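Local coordinates for mannitol dehydrogenase (Helicobacter pylori, PDB 3TWO), which probably catalyses the NADP(H)-dependent, zinc-assisted interconversion of cinnamyl-type alcohols and their aldehydes, at residues I144-N149 with E301-S306. Numbering follows the deposited sequence.
Sequences ISVDKN and EMVDFS
Val303 meets Ile144 and Val146 with its two methyl branches, each on a different neighbour. Its CG2 lies 3.9 Å from Ile144 CG2, the closest approach between the segments, and Val303 CB is 4.0 Å from the same Ile144 methyl. The other branch, Val303 CG1, sits 4.3 Å from Val146 CG2, a looser touch. The backbone oxygen Ser145 O is 4.1 Å from Val303 CG1. This division follows from the valine torsion: with CG1 anti to the backbone N (chi1 167°), CG2 is anti to the carbonyl carbon, and the fork opens along the passing chain. On the strand side, Ile144 presents its short branch, since CG2 is anti to the backbone N while CG1 stands beside that nitrogen (chi1 -53°). The contact between the segments is apolar and modest, burying 120 Å² in all, with no backbone or side-chain hydrogen bond joining them directly.

Gln300, one turn before Asp304 in helix 296-308, supplies the polar link. It accepts from Ser145 N through OE1 and donates through NE2 to Asp304 OD1, so a single amide ties the strand edge to the helix. On its other edge the strand is held by backbone bonds of Ile144 with Gly87 and Val146 with Val85. Ile144 also packs on Thr299 and on Leu159 of helix 158-171, while Val146 touches Ile307. Beyond Val146 the chain turns away through an Asx turn, in which Asn149 N donates to Asp147 OD1 (2.8 Å). The contact thus packs strand 144-145, paired with 85-88 in the mixed sheet, against helix 296-308, which follows strand 287-290, the last strand of the Rossmann-type parallel sheet, where the chain returns toward the catalytic part, as in zinc-dependent medium-chain alcohol dehydrogenases.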
ATOM      1  N   ILE B 144      20.451 -12.164 -20.929  1.00 28.54           N
ATOM      2  CA  ILE B 144      20.433 -10.766 -21.341  1.00 28.85           C
ATOM      3  C   ILE B 144      21.615 -10.523 -22.290  1.00 30.52           C
ATOM      4  O   ILE B 144      22.732 -10.956 -21.993  1.00 31.63           O
ATOM      5  CB  ILE B 144      20.533  -9.843 -20.061  1.00 28.29           C
ATOM      6  CG1 ILE B 144      19.410 -10.252 -19.045  1.00 27.92           C
ATOM      7  CG2 ILE B 144      20.644  -8.311 -20.437  1.00 27.61           C
ATOM      8  CD1 ILE B 144      17.992 -10.344 -19.660  1.00 27.04           C
ATOM      9  N   SER B 145      21.390  -9.810 -23.391  1.00 30.50           N
ATOM     10  CA  SER B 145      22.460  -9.494 -24.310  1.00 32.23           C
ATOM     11  C   SER B 145      23.232  -8.241 -23.841  1.00 32.44           C
ATOM     12  O   SER B 145      22.637  -7.259 -23.414  1.00 32.10           O
ATOM     13  CB  SER B 145      21.860  -9.236 -25.672  1.00 33.45           C
ATOM     14  OG  SER B 145      22.812  -8.619 -26.432  1.00 36.24           O
ATOM     15  N   VAL B 146      24.559  -8.297 -23.867  1.00 32.17           N
ATOM     16  CA  VAL B 146      25.365  -7.191 -23.306  1.00 32.00           C
ATOM     17  C   VAL B 146      26.349  -6.717 -24.374  1.00 34.07           C
ATOM     18  O   VAL B 146      26.996  -7.561 -25.035  1.00 34.57           O
ATOM     19  CB  VAL B 146      26.162  -7.644 -22.075  1.00 31.07           C
ATOM     20  CG1 VAL B 146      27.200  -6.580 -21.666  1.00 30.34           C
ATOM     21  CG2 VAL B 146      25.198  -7.985 -20.902  1.00 29.77           C
ATOM     22  N   ASP B 147      26.456  -5.395 -24.563  1.00 35.06           N
ATOM     23  CA  ASP B 147      27.408  -4.823 -25.538  1.00 37.61           C
ATOM     24  C   ASP B 147      28.823  -5.329 -25.284  1.00 37.33           C
ATOM     25  O   ASP B 147      29.301  -5.224 -24.175  1.00 37.43           O
ATOM     26  CB  ASP B 147      27.456  -3.306 -25.361  1.00 39.35           C
ATOM     27  CG  ASP B 147      28.185  -2.641 -26.483  1.00 41.71           C
ATOM     28  OD1 ASP B 147      29.413  -2.806 -26.668  1.00 43.35           O
ATOM     29  OD2 ASP B 147      27.482  -1.990 -27.244  1.00 50.13           O
ATOM     30  N   LYS B 148      29.507  -5.826 -26.298  1.00 39.04           N
ATOM     31  CA  LYS B 148      30.859  -6.389 -26.144  1.00 40.19           C
ATOM     32  C   LYS B 148      31.951  -5.425 -25.605  1.00 41.28           C
ATOM     33  O   LYS B 148      32.997  -5.880 -25.090  1.00 41.15           O
ATOM     34  CB  LYS B 148      31.315  -7.063 -27.442  1.00 41.20           C
ATOM     35  CG  LYS B 148      31.109  -6.213 -28.697  1.00 44.27           C
ATOM     36  CD  LYS B 148      32.164  -6.465 -29.804  1.00 48.45           C
ATOM     37  CE  LYS B 148      31.948  -5.520 -30.996  1.00 49.11           C
ATOM     38  NZ  LYS B 148      31.920  -6.282 -32.294  1.00 54.14           N
ATOM     39  N   ASN B 149      31.725  -4.110 -25.701  1.00 41.51           N
ATOM     40  CA  ASN B 149      32.676  -3.142 -25.113  1.00 42.45           C
ATOM     41  C   ASN B 149      32.317  -2.586 -23.726  1.00 41.71           C
ATOM     42  O   ASN B 149      33.089  -1.843 -23.155  1.00 42.77           O
ATOM     43  CB  ASN B 149      32.964  -1.993 -26.070  1.00 42.66           C
ATOM     44  CG  ASN B 149      33.761  -2.450 -27.278  1.00 47.53           C
ATOM     45  OD1 ASN B 149      33.218  -2.504 -28.381  1.00 49.78           O
ATOM     46  ND2 ASN B 149      35.050  -2.810 -27.076  1.00 46.24           N
ATOM     47  N   GLU B 301      15.820  -3.936 -21.540  1.00 28.84           N
ATOM     48  CA  GLU B 301      15.690  -2.512 -21.725  1.00 29.75           C
ATOM     49  C   GLU B 301      16.614  -1.763 -20.746  1.00 28.54           C
ATOM     50  O   GLU B 301      17.283  -0.798 -21.110  1.00 28.31           O
ATOM     51  CB  GLU B 301      14.230  -2.115 -21.463  1.00 30.66           C
ATOM     52  CG  GLU B 301      13.974  -0.590 -21.486  1.00 32.17           C
ATOM     53  CD  GLU B 301      12.592  -0.232 -20.869  1.00 32.72           C
ATOM     54  OE1 GLU B 301      12.530   0.686 -20.009  1.00 30.60           O
ATOM     55  OE2 GLU B 301      11.596  -0.909 -21.219  1.00 32.23           O
ATOM     56  N   MET B 302      16.655  -2.214 -19.508  1.00 28.02           N
ATOM     57  CA  MET B 302      17.449  -1.515 -18.449  1.00 28.26           C
ATOM     58  C   MET B 302      18.960  -1.621 -18.723  1.00 28.60           C
ATOM     59  O   MET B 302      19.716  -0.617 -18.649  1.00 28.39           O
ATOM     60  CB  MET B 302      17.073  -2.041 -17.036  1.00 26.77           C
ATOM     61  CG  MET B 302      17.992  -1.633 -15.852  1.00 28.65           C
ATOM     62  SD  MET B 302      19.522  -2.641 -15.802  1.00 29.69           S
ATOM     63  CE  MET B 302      20.639  -1.591 -15.025  1.00 39.55           C
ATOM     64  N   VAL B 303      19.415  -2.817 -19.056  1.00 27.21           N
ATOM     65  CA  VAL B 303      20.841  -2.951 -19.398  1.00 28.31           C
ATOM     66  C   VAL B 303      21.214  -2.076 -20.589  1.00 28.16           C
ATOM     67  O   VAL B 303      22.239  -1.384 -20.557  1.00 27.39           O
ATOM     68  CB  VAL B 303      21.261  -4.464 -19.605  1.00 28.97           C
ATOM     69  CG1 VAL B 303      22.668  -4.581 -20.276  1.00 27.61           C
ATOM     70  CG2 VAL B 303      21.218  -5.212 -18.213  1.00 26.52           C
ATOM     71  N   ASP B 304      20.362  -2.065 -21.623  1.00 28.91           N
ATOM     72  CA  ASP B 304      20.633  -1.234 -22.818  1.00 29.98           C
ATOM     73  C   ASP B 304      20.746   0.242 -22.420  1.00 30.40           C
ATOM     74  O   ASP B 304      21.647   0.954 -22.910  1.00 30.51           O
ATOM     75  CB  ASP B 304      19.512  -1.389 -23.894  1.00 30.62           C
ATOM     76  CG  ASP B 304      19.482  -2.792 -24.527  1.00 32.83           C
ATOM     77  OD1 ASP B 304      20.437  -3.590 -24.371  1.00 32.85           O
ATOM     78  OD2 ASP B 304      18.470  -3.128 -25.142  1.00 35.94           O
ATOM     79  N   PHE B 305      19.804   0.697 -21.566  1.00 29.43           N
ATOM     80  CA  PHE B 305      19.732   2.080 -21.138  1.00 29.72           C
ATOM     81  C   PHE B 305      21.021   2.423 -20.376  1.00 29.75           C
ATOM     82  O   PHE B 305      21.635   3.457 -20.615  1.00 29.16           O
ATOM     83  CB  PHE B 305      18.510   2.250 -20.190  1.00 29.39           C
ATOM     84  CG  PHE B 305      18.360   3.640 -19.608  1.00 30.65           C
ATOM     85  CD1 PHE B 305      17.842   4.688 -20.363  1.00 35.33           C
ATOM     86  CD2 PHE B 305      18.684   3.893 -18.278  1.00 33.51           C
ATOM     87  CE1 PHE B 305      17.673   6.004 -19.803  1.00 35.68           C
ATOM     88  CE2 PHE B 305      18.498   5.181 -17.701  1.00 30.82           C
ATOM     89  CZ  PHE B 305      18.002   6.234 -18.477  1.00 33.93           C
ATOM     90  N   SER B 306      21.415   1.517 -19.473  1.00 28.68           N
ATOM     91  CA  SER B 306      22.478   1.777 -18.531  1.00 29.90           C
ATOM     92  C   SER B 306      23.781   1.842 -19.295  1.00 30.59           C
ATOM     93  O   SER B 306      24.637   2.673 -19.009  1.00 32.34           O
ATOM     94  CB  SER B 306      22.498   0.690 -17.453  1.00 28.99           C
ATOM     95  OG  SER B 306      21.237   0.662 -16.800  1.00 26.98           O
TER